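Local coordinates for 190aa long hypothetical protein (Pyrococcus horikoshii, PDB 2DDZ) that is of unknown function but forms a hexamer and belongs to a family probably related to the class II tRNA synthetases, at residues 82-87 with 130-135; 94-99 with 111-116. All coordinates share one frame; numbering follows the deposited sequence.

Contact 1 (82-87 with 130-135); sequences LLASSL and VSIKIH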
ATOM      1  N   LEU E  82      -6.094  -6.416  -8.127  1.00 32.94           N
ATOM      2  CA  LEU E  82      -7.512  -6.639  -7.826  1.00 38.12           C
ATOM      3  C   LEU E  82      -8.352  -5.419  -8.208  1.00 31.81           C
ATOM      4  O   LEU E  82      -9.466  -5.557  -8.703  1.00 34.26           O
ATOM      5  CB  LEU E  82      -7.692  -6.978  -6.347  1.00 24.85           C
ATOM      6  CG  LEU E  82      -7.263  -8.428  -6.071  1.00 34.34           C
ATOM      7  CD1 LEU E  82      -7.209  -8.732  -4.577  1.00 30.73           C
ATOM      8  CD2 LEU E  82      -8.256  -9.345  -6.776  1.00 27.92           C
ATOM      9  N   LEU E  83      -7.804  -4.226  -7.992  1.00 31.65           N
ATOM     10  CA  LEU E  83      -8.494  -2.992  -8.353  1.00 34.41           C
ATOM     11  C   LEU E  83      -8.619  -2.929  -9.873  1.00 32.06           C
ATOM     12  O   LEU E  83      -9.669  -2.600 -10.404  1.00 34.28           O
ATOM     13  CB  LEU E  83      -7.717  -1.767  -7.848  1.00 31.49           C
ATOM     14  CG  LEU E  83      -8.232  -0.380  -8.272  1.00 39.69           C
ATOM     15  CD1 LEU E  83      -9.728  -0.245  -7.988  1.00 31.09           C
ATOM     16  CD2 LEU E  83      -7.449   0.692  -7.525  1.00 36.89           C
ATOM     17  N   ALA E  84      -7.538  -3.262 -10.571  1.00 36.04           N
ATOM     18  CA  ALA E  84      -7.546  -3.246 -12.026  1.00 30.10           C
ATOM     19  C   ALA E  84      -8.613  -4.204 -12.575  1.00 30.55           C
ATOM     20  O   ALA E  84      -9.387  -3.846 -13.461  1.00 28.48           O
ATOM     21  CB  ALA E  84      -6.160  -3.633 -12.562  1.00 23.44           C
ATOM     22  N   SER E  85      -8.642  -5.420 -12.040  1.00 20.05           N
ATOM     23  CA  SER E  85      -9.583  -6.432 -12.480  1.00 24.48           C
ATOM     24  C   SER E  85     -11.039  -6.052 -12.175  1.00 38.34           C
ATOM     25  O   SER E  85     -11.921  -6.220 -13.022  1.00 34.86           O
ATOM     26  CB  SER E  85      -9.244  -7.767 -11.818  1.00 18.85           C
ATOM     27  OG  SER E  85     -10.118  -8.776 -12.270  1.00 31.20           O
ATOM     28  N   SER E  86     -11.289  -5.542 -10.970  1.00 29.98           N
ATOM     29  CA  SER E  86     -12.643  -5.150 -10.599  1.00 39.39           C
ATOM     30  C   SER E  86     -13.127  -4.056 -11.546  1.00 34.61           C
ATOM     31  O   SER E  86     -14.137  -4.205 -12.227  1.00 39.96           O
ATOM     32  CB  SER E  86     -12.680  -4.632  -9.153  1.00 21.35           C
ATOM     33  OG  SER E  86     -12.372  -5.658  -8.226  1.00 50.00           O
ATOM     34  N   LEU E  87     -12.383  -2.960 -11.581  1.00 35.12           N
ATOM     35  CA  LEU E  87     -12.705  -1.815 -12.421  1.00 41.20           C
ATOM     36  C   LEU E  87     -12.932  -2.201 -13.885  1.00 35.51           C
ATOM     37  O   LEU E  87     -13.849  -1.708 -14.534  1.00 35.53           O
ATOM     38  CB  LEU E  87     -11.578  -0.787 -12.309  1.00 37.12           C
ATOM     39  CG  LEU E  87     -11.849   0.628 -12.799  1.00 45.97           C
ATOM     40  CD1 LEU E  87     -13.075   1.211 -12.105  1.00 56.80           C
ATOM     41  CD2 LEU E  87     -10.621   1.464 -12.505  1.00 53.94           C
ATOM     42  N   VAL E 130       3.590   2.206 -11.643  1.00 34.20           N
ATOM     43  CA  VAL E 130       2.947   3.451 -11.211  1.00 30.71           C
ATOM     44  C   VAL E 130       1.492   3.683 -11.613  1.00 29.60           C
ATOM     45  O   VAL E 130       0.965   4.774 -11.401  1.00 26.66           O
ATOM     46  CB  VAL E 130       3.720   4.672 -11.717  1.00 37.70           C
ATOM     47  CG1 VAL E 130       5.186   4.537 -11.368  1.00 45.61           C
ATOM     48  CG2 VAL E 130       3.523   4.819 -13.222  1.00 23.31           C
ATOM     49  N   SER E 131       0.831   2.691 -12.197  1.00 26.34           N
ATOM     50  CA  SER E 131      -0.545   2.925 -12.602  1.00 24.55           C
ATOM     51  C   SER E 131      -1.325   1.674 -13.003  1.00 26.12           C
ATOM     52  O   SER E 131      -0.760   0.590 -13.165  1.00 29.59           O
ATOM     53  CB  SER E 131      -0.558   3.906 -13.776  1.00 28.09           C
ATOM     54  OG  SER E 131      -0.090   3.255 -14.942  1.00 24.50           O
ATOM     55  N   ILE E 132      -2.635   1.858 -13.167  1.00 22.97           N
ATOM     56  CA  ILE E 132      -3.543   0.803 -13.595  1.00 22.90           C
ATOM     57  C   ILE E 132      -3.747   1.045 -15.087  1.00 33.55           C
ATOM     58  O   ILE E 132      -3.969   2.186 -15.507  1.00 31.98           O
ATOM     59  CB  ILE E 132      -4.922   0.904 -12.904  1.00 31.14           C
ATOM     60  CG1 ILE E 132      -4.854   0.349 -11.478  1.00 35.11           C
ATOM     61  CG2 ILE E 132      -5.961   0.158 -13.713  1.00 33.07           C
ATOM     62  CD1 ILE E 132      -3.946   1.135 -10.575  1.00 67.57           C
ATOM     63  N   LYS E 133      -3.674  -0.023 -15.876  1.00 31.62           N
ATOM     64  CA  LYS E 133      -3.837   0.062 -17.317  1.00 26.48           C
ATOM     65  C   LYS E 133      -4.857  -0.934 -17.821  1.00 29.59           C
ATOM     66  O   LYS E 133      -4.721  -2.137 -17.598  1.00 34.59           O
ATOM     67  CB  LYS E 133      -2.500  -0.186 -18.022  1.00 28.40           C
ATOM     68  CG  LYS E 133      -1.589   1.013 -18.001  1.00 28.79           C
ATOM     69  CD  LYS E 133      -2.277   2.208 -18.649  1.00 39.43           C
ATOM     70  CE  LYS E 133      -2.600   1.973 -20.138  1.00 35.02           C
ATOM     71  NZ  LYS E 133      -1.571   2.541 -21.067  1.00 34.79           N
ATOM     72  N   ILE E 134      -5.865  -0.425 -18.525  1.00 28.88           N
ATOM     73  CA  ILE E 134      -6.944  -1.251 -19.067  1.00 27.48           C
ATOM     74  C   ILE E 134      -7.191  -1.072 -20.565  1.00 27.25           C
ATOM     75  O   ILE E 134      -7.174   0.041 -21.075  1.00 29.60           O
ATOM     76  CB  ILE E 134      -8.304  -0.927 -18.376  1.00 33.96           C
ATOM     77  CG1 ILE E 134      -8.218  -1.136 -16.866  1.00 33.09           C
ATOM     78  CG2 ILE E 134      -9.408  -1.775 -18.977  1.00 29.51           C
ATOM     79  CD1 ILE E 134      -7.294  -2.239 -16.470  1.00 60.88           C
ATOM     80  N   HIS E 135      -7.434  -2.168 -21.269  1.00 25.31           N
ATOM     81  CA  HIS E 135      -7.772  -2.078 -22.681  1.00 29.02           C
ATOM     82  C   HIS E 135      -9.095  -2.773 -22.955  1.00 30.16           C
ATOM     83  O   HIS E 135      -9.373  -3.834 -22.412  1.00 37.93           O
ATOM     84  CB  HIS E 135      -6.716  -2.712 -23.599  1.00 35.73           C
ATOM     85  CG  HIS E 135      -7.154  -2.800 -25.036  1.00 36.32           C
ATOM     86  ND1 HIS E 135      -7.691  -3.943 -25.587  1.00 35.52           N
ATOM     87  CD2 HIS E 135      -7.199  -1.859 -26.013  1.00 32.05           C
ATOM     88  CE1 HIS E 135      -8.049  -3.705 -26.837  1.00 34.91           C
ATOM     89  NE2 HIS E 135      -7.762  -2.449 -27.120  1.00 35.70           N
TER
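Helix 82-87 comes nearest to the strand at Ala84 and Ile132, whose CA atoms are 5.9 Å apart, and no hydrogen bond joins the two segments. The short separation fits the small Ala84 side chain, whose CB points at the strand and meets Ile132 CG2 at 4.0 Å; Leu83 and Leu87 add only a little to the buried area. With CG1 placed beside the backbone N (chi1 -79°), Ile132 CG2 stands anti to that N and lies 4.1 Å from Ala84 CA. Two residues on, Ile134 faces the helix again: Ile134 CD1 lies 4.3 Å from Ala84 CB and 4.0 Å from Ala84 O, an apolar methyl beside a helix carbonyl. Within the helix, Leu82 O is gripped twice by Ser86, by the backbone N and, from the opposite face of the carbonyl plane, by OG at 2.9 Å. In the sheet, Ile132 and Ile134 exchange backbone hydrogen bonds with Leu75 and Leu73 of strand 68-75, while Lys133 and His135 bond to Thr126 and Ile124 of strand 118-128. Ser85, pointing away from this strand, bonds through OG to Val179 O of a second subunit, another copy of this protein, so the helix lies between sheet and subunit interface.

Contact 2 (94-99 with 111-116); sequences RLVELL and DDIYVN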
ATOM      1  N   ARG E  94     -20.840  -1.838 -17.794  1.00 42.77           N
ATOM      2  CA  ARG E  94     -21.520  -0.614 -18.211  1.00 40.24           C
ATOM      3  C   ARG E  94     -21.738  -0.606 -19.725  1.00 43.05           C
ATOM      4  O   ARG E  94     -22.792  -0.180 -20.194  1.00 43.95           O
ATOM      5  CB  ARG E  94     -20.734   0.625 -17.808  1.00 30.11           C
ATOM      6  CG  ARG E  94     -21.347   1.936 -18.327  1.00 46.36           C
ATOM      7  CD  ARG E  94     -22.599   2.355 -17.542  1.00 34.95           C
ATOM      8  NE  ARG E  94     -23.217   3.567 -18.087  1.00 53.87           N
ATOM      9  CZ  ARG E  94     -24.083   3.584 -19.103  1.00 59.31           C
ATOM     10  NH1 ARG E  94     -24.448   2.453 -19.693  1.00 53.44           N
ATOM     11  NH2 ARG E  94     -24.587   4.732 -19.535  1.00 49.84           N
ATOM     12  N   LEU E  95     -20.743  -1.069 -20.482  1.00 38.77           N
ATOM     13  CA  LEU E  95     -20.852  -1.148 -21.936  1.00 36.08           C
ATOM     14  C   LEU E  95     -21.999  -2.081 -22.316  1.00 47.15           C
ATOM     15  O   LEU E  95     -22.682  -1.864 -23.317  1.00 54.03           O
ATOM     16  CB  LEU E  95     -19.560  -1.680 -22.562  1.00 36.04           C
ATOM     17  CG  LEU E  95     -18.346  -0.751 -22.537  1.00 40.84           C
ATOM     18  CD1 LEU E  95     -17.204  -1.427 -23.271  1.00 39.91           C
ATOM     19  CD2 LEU E  95     -18.690   0.598 -23.200  1.00 37.35           C
ATOM     20  N   VAL E  96     -22.207  -3.122 -21.517  1.00 47.77           N
ATOM     21  CA  VAL E  96     -23.273  -4.072 -21.788  1.00 44.62           C
ATOM     22  C   VAL E  96     -24.623  -3.387 -21.595  1.00 50.43           C
ATOM     23  O   VAL E  96     -25.506  -3.489 -22.442  1.00 51.25           O
ATOM     24  CB  VAL E  96     -23.141  -5.320 -20.871  1.00 52.59           C
ATOM     25  CG1 VAL E  96     -24.397  -6.177 -20.940  1.00 46.93           C
ATOM     26  CG2 VAL E  96     -21.924  -6.145 -21.310  1.00 47.06           C
ATOM     27  N   GLU E  97     -24.770  -2.677 -20.479  1.00 49.39           N
ATOM     28  CA  GLU E  97     -25.996  -1.937 -20.182  1.00 50.05           C
ATOM     29  C   GLU E  97     -26.286  -0.960 -21.325  1.00 47.64           C
ATOM     30  O   GLU E  97     -27.428  -0.782 -21.736  1.00 53.99           O
ATOM     31  CB  GLU E  97     -25.820  -1.141 -18.890  1.00 45.37           C
ATOM     32  CG  GLU E  97     -25.909  -1.946 -17.608  1.00 63.22           C
ATOM     33  CD  GLU E  97     -25.261  -1.229 -16.427  1.00 72.82           C
ATOM     34  OE1 GLU E  97     -25.220   0.022 -16.440  1.00 73.80           O
ATOM     35  OE2 GLU E  97     -24.803  -1.912 -15.484  1.00 60.58           O
ATOM     36  N   LEU E  98     -25.230  -0.330 -21.825  1.00 42.06           N
ATOM     37  CA  LEU E  98     -25.346   0.640 -22.900  1.00 44.39           C
ATOM     38  C   LEU E  98     -25.852   0.053 -24.219  1.00 45.95           C
ATOM     39  O   LEU E  98     -26.561   0.721 -24.969  1.00 48.49           O
ATOM     40  CB  LEU E  98     -23.990   1.314 -23.127  1.00 37.66           C
ATOM     41  CG  LEU E  98     -23.970   2.349 -24.255  1.00 48.77           C
ATOM     42  CD1 LEU E  98     -24.990   3.441 -23.946  1.00 47.67           C
ATOM     43  CD2 LEU E  98     -22.572   2.942 -24.409  1.00 45.23           C
ATOM     44  N   LEU E  99     -25.478  -1.185 -24.513  1.00 43.76           N
ATOM     45  CA  LEU E  99     -25.912  -1.816 -25.753  1.00 48.45           C
ATOM     46  C   LEU E  99     -27.410  -2.068 -25.702  1.00 47.37           C
ATOM     47  O   LEU E  99     -28.069  -2.138 -26.732  1.00 42.45           O
ATOM     48  CB  LEU E  99     -25.140  -3.117 -25.988  1.00 47.80           C
ATOM     49  CG  LEU E  99     -23.676  -2.934 -26.412  1.00 44.86           C
ATOM     50  CD1 LEU E  99     -22.966  -4.267 -26.426  1.00 50.72           C
ATOM     51  CD2 LEU E  99     -23.630  -2.304 -27.787  1.00 52.72           C
ATOM     52  N   ASP E 111     -15.244 -10.582 -18.305  1.00 33.92           N
ATOM     53  CA  ASP E 111     -14.863  -9.335 -18.947  1.00 37.35           C
ATOM     54  C   ASP E 111     -15.142  -9.390 -20.454  1.00 40.78           C
ATOM     55  O   ASP E 111     -14.651  -8.560 -21.212  1.00 31.21           O
ATOM     56  CB  ASP E 111     -13.376  -9.052 -18.696  1.00 37.90           C
ATOM     57  CG  ASP E 111     -12.468 -10.063 -19.357  1.00 40.51           C
ATOM     58  OD1 ASP E 111     -12.950 -11.167 -19.695  1.00 51.84           O
ATOM     59  OD2 ASP E 111     -11.263  -9.763 -19.528  1.00 49.73           O
ATOM     60  N   ASP E 112     -15.924 -10.378 -20.883  1.00 41.60           N
ATOM     61  CA  ASP E 112     -16.262 -10.522 -22.296  1.00 39.11           C
ATOM     62  C   ASP E 112     -17.735 -10.226 -22.560  1.00 40.33           C
ATOM     63  O   ASP E 112     -18.623 -10.642 -21.802  1.00 34.67           O
ATOM     64  CB  ASP E 112     -15.966 -11.937 -22.807  1.00 41.34           C
ATOM     65  CG  ASP E 112     -14.492 -12.244 -22.889  1.00 42.45           C
ATOM     66  OD1 ASP E 112     -13.699 -11.341 -23.234  1.00 46.71           O
ATOM     67  OD2 ASP E 112     -14.129 -13.408 -22.623  1.00 52.45           O
ATOM     68  N   ILE E 113     -17.980  -9.511 -23.652  1.00 33.33           N
ATOM     69  CA  ILE E 113     -19.325  -9.152 -24.065  1.00 38.47           C
ATOM     70  C   ILE E 113     -19.802 -10.112 -25.155  1.00 42.15           C
ATOM     71  O   ILE E 113     -19.105 -10.337 -26.152  1.00 43.37           O
ATOM     72  CB  ILE E 113     -19.345  -7.719 -24.602  1.00 44.81           C
ATOM     73  CG1 ILE E 113     -19.000  -6.753 -23.462  1.00 40.21           C
ATOM     74  CG2 ILE E 113     -20.703  -7.403 -25.230  1.00 42.25           C
ATOM     75  CD1 ILE E 113     -18.799  -5.344 -23.914  1.00 37.13           C
ATOM     76  N   TYR E 114     -20.988 -10.679 -24.959  1.00 42.00           N
ATOM     77  CA  TYR E 114     -21.566 -11.609 -25.928  1.00 47.64           C
ATOM     78  C   TYR E 114     -22.956 -11.179 -26.393  1.00 49.46           C
ATOM     79  O   TYR E 114     -23.740 -10.591 -25.637  1.00 42.52           O
ATOM     80  CB  TYR E 114     -21.678 -13.027 -25.346  1.00 52.94           C
ATOM     81  CG  TYR E 114     -20.388 -13.814 -25.303  1.00 54.31           C
ATOM     82  CD1 TYR E 114     -19.424 -13.558 -24.332  1.00 57.07           C
ATOM     83  CD2 TYR E 114     -20.128 -14.813 -26.242  1.00 57.99           C
ATOM     84  CE1 TYR E 114     -18.232 -14.277 -24.295  1.00 50.74           C
ATOM     85  CE2 TYR E 114     -18.934 -15.537 -26.214  1.00 56.01           C
ATOM     86  CZ  TYR E 114     -17.994 -15.262 -25.236  1.00 56.69           C
ATOM     87  OH  TYR E 114     -16.813 -15.967 -25.193  1.00 65.89           O
ATOM     88  N   VAL E 115     -23.247 -11.488 -27.649  1.00 48.68           N
ATOM     89  CA  VAL E 115     -24.540 -11.189 -28.249  1.00 50.05           C
ATOM     90  C   VAL E 115     -24.910 -12.420 -29.063  1.00 56.03           C
ATOM     91  O   VAL E 115     -24.197 -12.793 -30.000  1.00 48.50           O
ATOM     92  CB  VAL E 115     -24.472  -9.956 -29.181  1.00 57.45           C
ATOM     93  CG1 VAL E 115     -25.828  -9.729 -29.827  1.00 44.38           C
ATOM     94  CG2 VAL E 115     -24.046  -8.719 -28.389  1.00 46.33           C
ATOM     95  N   ASN E 116     -26.014 -13.061 -28.691  1.00 55.50           N
ATOM     96  CA  ASN E 116     -26.457 -14.264 -29.381  1.00 61.40           C
ATOM     97  C   ASN E 116     -25.331 -15.286 -29.440  1.00 56.20           C
ATOM     98  O   ASN E 116     -24.993 -15.788 -30.511  1.00 59.55           O
ATOM     99  CB  ASN E 116     -26.930 -13.940 -30.804  1.00 65.65           C
ATOM    100  CG  ASN E 116     -28.136 -13.020 -30.821  1.00 82.12           C
ATOM    101  OD1 ASN E 116     -29.046 -13.157 -29.999  1.00 88.84           O
ATOM    102  ND2 ASN E 116     -28.159 -12.083 -31.766  1.00 76.89           N
TER
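The meeting of Ile113 with Leu95, Val96 and Leu99 is wholly aliphatic, and the flat groups stay outside it: Tyr114, its CB directed away from the helix, forms a cation-pi pair with Arg109, and the guanidinium of Arg94 has Leu98 N at its edge, in plane. Helix and strand run nearly parallel, with axes 9.5 Å apart at an angle of 21°, and Ile113 spans the gap. All its outer carbons are used. The Val96 and Ile113 side chains slide past each other in opposite directions, Ile113 CG1 to Val96 CG2 3.7 Å; those of Leu99 and Ile113 cross at a slant, Ile113 CG2 to Leu99 CD1 4.0 Å; Ile113 CD1 is 4.0 Å from Leu95 CB. An extended chain (chi2 172°) carries CD1 out to Leu95, and with CG2 anti to the backbone N the other branch is delivered to Leu99. Replacing Ile113 with an alanine would probably open a gap under Leu95, Val96 and Leu99, since the three branch atoms that reach them would be gone. Strand 112-115 lies between strands 106-109 and 118-128, antiparallel to both. Helix 161-184 packs on the helix through Leu98, and Arg108 of a second subunit forms a salt bridge with Glu97.

Both contacts lay helix 81-100 on one mixed sheet, contact 1 near the helix's start and contact 2 near its end. Their centres are 19 Å apart and their nearest atoms about 7 Å, without touching. Contact 2 is nested within the chain segment that contact 1 closes: the helix leads into strands 106-109 and 112-115, and strand 118-128 then returns to strand 131-139. Both also adjoin a second subunit. A bound guanidine comes within about 9 Å of the Ile132 side chain, and one, not necessarily the same, within about 8 Å of that of Val96; the guanidine-pocket residues Arg12, Ile14, Asn29 and Phe30 belong to neither contact. Both thus read as buried core rather than ligand site.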